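Local atomic coordinates of DisA protein (Sorangium cellulosum, PDB entry 6CCA), a protein that probably transfers methyl groups to carbon, building a gem-dimethyl group on the growing polyketide of the disorazol assembly line. Residues G353-E358 with M364-L369. Numbering follows the deposited sequence.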
loop_
_atom_site.group_PDB
_atom_site.type_symbol
_atom_site.label_atom_id
_atom_site.label_comp_id
_atom_site.label_asym_id
_atom_site.label_seq_id
_atom_site.Cartn_x
_atom_site.Cartn_y
_atom_site.Cartn_z
ATOM N N GLY A 353 4.793 -2.852 9.920
ATOM C CA GLY A 353 5.044 -3.115 8.494
ATOM C C GLY A 353 5.615 -1.922 7.744
ATOM O O GLY A 353 6.410 -2.086 6.800
ATOM N N TRP A 354 5.157 -0.707 8.112
ATOM C CA TRP A 354 5.682 0.539 7.523
ATOM C C TRP A 354 7.197 0.692 7.736
ATOM O O TRP A 354 7.908 1.199 6.853
ATOM C CB TRP A 354 4.977 1.739 8.186
ATOM C CG TRP A 354 5.282 3.085 7.559
ATOM C CD1 TRP A 354 6.205 3.957 7.978
ATOM C CD2 TRP A 354 4.633 3.708 6.439
ATOM N NE1 TRP A 354 6.193 5.088 7.214
ATOM C CE2 TRP A 354 5.227 4.976 6.270
ATOM C CE3 TRP A 354 3.634 3.326 5.568
ATOM C CZ2 TRP A 354 4.866 5.828 5.280
ATOM C CZ3 TRP A 354 3.259 4.175 4.568
ATOM C CH2 TRP A 354 3.868 5.425 4.420
ATOM N N TRP A 355 7.684 0.271 8.919
ATOM C CA TRP A 355 9.057 0.600 9.326
ATOM C C TRP A 355 10.021 -0.619 9.225
ATOM O O TRP A 355 11.207 -0.579 9.704
ATOM C CB TRP A 355 9.056 1.143 10.751
ATOM C CG TRP A 355 8.417 2.482 10.868
ATOM C CD1 TRP A 355 7.213 2.753 11.424
ATOM C CD2 TRP A 355 8.927 3.702 10.385
ATOM N NE1 TRP A 355 6.928 4.095 11.312
ATOM C CE2 TRP A 355 7.972 4.705 10.677
ATOM C CE3 TRP A 355 10.073 4.058 9.676
ATOM C CZ2 TRP A 355 8.128 6.041 10.259
ATOM C CZ3 TRP A 355 10.222 5.359 9.283
ATOM C CH2 TRP A 355 9.266 6.342 9.589
ATOM N N LEU A 356 9.530 -1.676 8.571
ATOM C CA LEU A 356 10.256 -2.981 8.546
ATOM C C LEU A 356 11.501 -2.860 7.713
ATOM O O LEU A 356 12.494 -3.512 7.969
ATOM C CB LEU A 356 9.290 -4.081 8.029
ATOM C CG LEU A 356 9.701 -5.549 8.267
ATOM C CD1 LEU A 356 9.727 -5.945 9.746
ATOM C CD2 LEU A 356 8.758 -6.459 7.507
ATOM N N PHE A 357 11.461 -2.012 6.692
ATOM C CA PHE A 357 12.535 -1.896 5.742
ATOM C C PHE A 357 13.927 -1.661 6.352
ATOM O O PHE A 357 14.076 -0.830 7.239
ATOM C CB PHE A 357 12.240 -0.834 4.663
ATOM C CG PHE A 357 12.143 0.560 5.190
ATOM C CD1 PHE A 357 10.966 1.017 5.791
ATOM C CD2 PHE A 357 13.233 1.420 5.111
ATOM C CE1 PHE A 357 10.882 2.325 6.291
ATOM C CE2 PHE A 357 13.151 2.711 5.618
ATOM C CZ PHE A 357 11.972 3.168 6.212
ATOM N N GLU A 358 14.921 -2.344 5.791
ATOM C CA GLU A 358 16.340 -2.294 6.135
ATOM C C GLU A 358 17.218 -1.835 4.974
ATOM O O GLU A 358 18.449 -1.902 5.045
ATOM C CB GLU A 358 16.777 -3.683 6.621
ATOM C CG GLU A 358 16.161 -3.900 7.995
ATOM C CD GLU A 358 16.630 -5.140 8.710
ATOM O OE1 GLU A 358 17.472 -5.844 8.136
ATOM O OE2 GLU A 358 16.104 -5.393 9.827
ATOM N N MET A 364 11.358 5.754 -0.694
ATOM C CA MET A 364 11.158 7.175 -0.442
ATOM C C MET A 364 11.360 7.445 1.046
ATOM O O MET A 364 11.109 6.637 1.887
ATOM C CB MET A 364 9.807 7.671 -0.961
ATOM C CG MET A 364 9.702 7.612 -2.485
ATOM S SD MET A 364 8.134 8.230 -3.142
ATOM C CE MET A 364 7.017 6.981 -2.556
ATOM N N LYS A 365 11.833 8.634 1.376
ATOM C CA LYS A 365 12.286 8.900 2.731
ATOM C C LYS A 365 11.169 8.744 3.754
ATOM O O LYS A 365 10.037 9.108 3.465
ATOM C CB LYS A 365 12.747 10.345 2.809
ATOM C CG LYS A 365 13.647 10.603 4.014
ATOM C CD LYS A 365 14.089 12.047 3.985
ATOM C CE LYS A 365 14.938 12.302 5.205
ATOM N NZ LYS A 365 15.264 13.733 5.169
ATOM N N TRP A 366 11.481 8.114 4.879
ATOM C CA TRP A 366 10.553 7.875 5.972
ATOM C C TRP A 366 9.355 7.060 5.587
ATOM O O TRP A 366 8.235 7.298 6.078
ATOM C CB TRP A 366 10.119 9.183 6.568
ATOM C CG TRP A 366 11.215 9.759 7.515
ATOM C CD1 TRP A 366 11.964 9.104 8.500
ATOM C CD2 TRP A 366 11.613 11.113 7.548
ATOM N NE1 TRP A 366 12.804 10.010 9.128
ATOM C CE2 TRP A 366 12.598 11.246 8.573
ATOM C CE3 TRP A 366 11.276 12.207 6.786
ATOM C CZ2 TRP A 366 13.198 12.465 8.859
ATOM C CZ3 TRP A 366 11.862 13.385 7.061
ATOM C CH2 TRP A 366 12.824 13.512 8.101
ATOM N N SER A 367 9.634 6.013 4.805
ATOM C CA SER A 367 8.606 5.217 4.223
ATOM C C SER A 367 9.163 3.920 3.668
ATOM O O SER A 367 10.336 3.823 3.366
ATOM C CB SER A 367 7.949 5.999 3.119
ATOM O OG SER A 367 8.451 5.703 1.828
ATOM N N PRO A 368 8.300 2.928 3.516
ATOM C CA PRO A 368 8.685 1.744 2.781
ATOM C C PRO A 368 8.326 1.830 1.316
ATOM O O PRO A 368 8.468 0.825 0.618
ATOM C CB PRO A 368 7.884 0.662 3.463
ATOM C CG PRO A 368 6.590 1.374 3.763
ATOM C CD PRO A 368 6.961 2.795 4.135
ATOM N N LEU A 369 7.882 2.984 0.848
ATOM C CA LEU A 369 7.235 3.080 -0.479
ATOM C C LEU A 369 8.164 3.476 -1.590
ATOM O O LEU A 369 9.202 4.135 -1.326
ATOM C CB LEU A 369 6.111 4.129 -0.418
ATOM C CG LEU A 369 4.974 3.891 0.577
ATOM C CD1 LEU A 369 3.948 5.055 0.532
ATOM C CD2 LEU A 369 4.284 2.558 0.380
#
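Pro368 lies against the indole of Trp354 in a CH-pi contact, with CD over the face, nearest the bond shared by the two rings and 3.5 Å from the centroid of the six-membered ring. The indole reaches the proline because its CG stands anti to the backbone N (chi1 -172°). The same pose carries NE1 to Trp366 O, 3.2 Å away. This hydrogen bond is bent (N-H...O 141°), its donor above the carbonyl plane. Beyond the proline, Leu369 CD1 meets Trp354 CH2 at 3.9 Å. Phe357, its ring swung between the backbone N and carbonyl carbon (chi1 65°), holds one face over Ser367 O, 3.3 Å from CE1, while CD1 packs on Pro368 CB. Trp354 O is buried against the proline ring without a hydrogen-bond partner. The indoles of Trp355 and Trp366 meet obliquely, CH2 to CD1 at 4.0 Å. Trp366 belongs to the type II beta turn from Met364 to Ser367, which Ser367 OG braces by donating to Met364 O (2.8 Å) while accepting from Leu369 N in an ST turn. Both segments belong to the loop linking helix 342-346 to helix 372-381; it joins helix 102-114, under Trp355 and Trp366, to central-sheet strand 330-337, touched by Leu369.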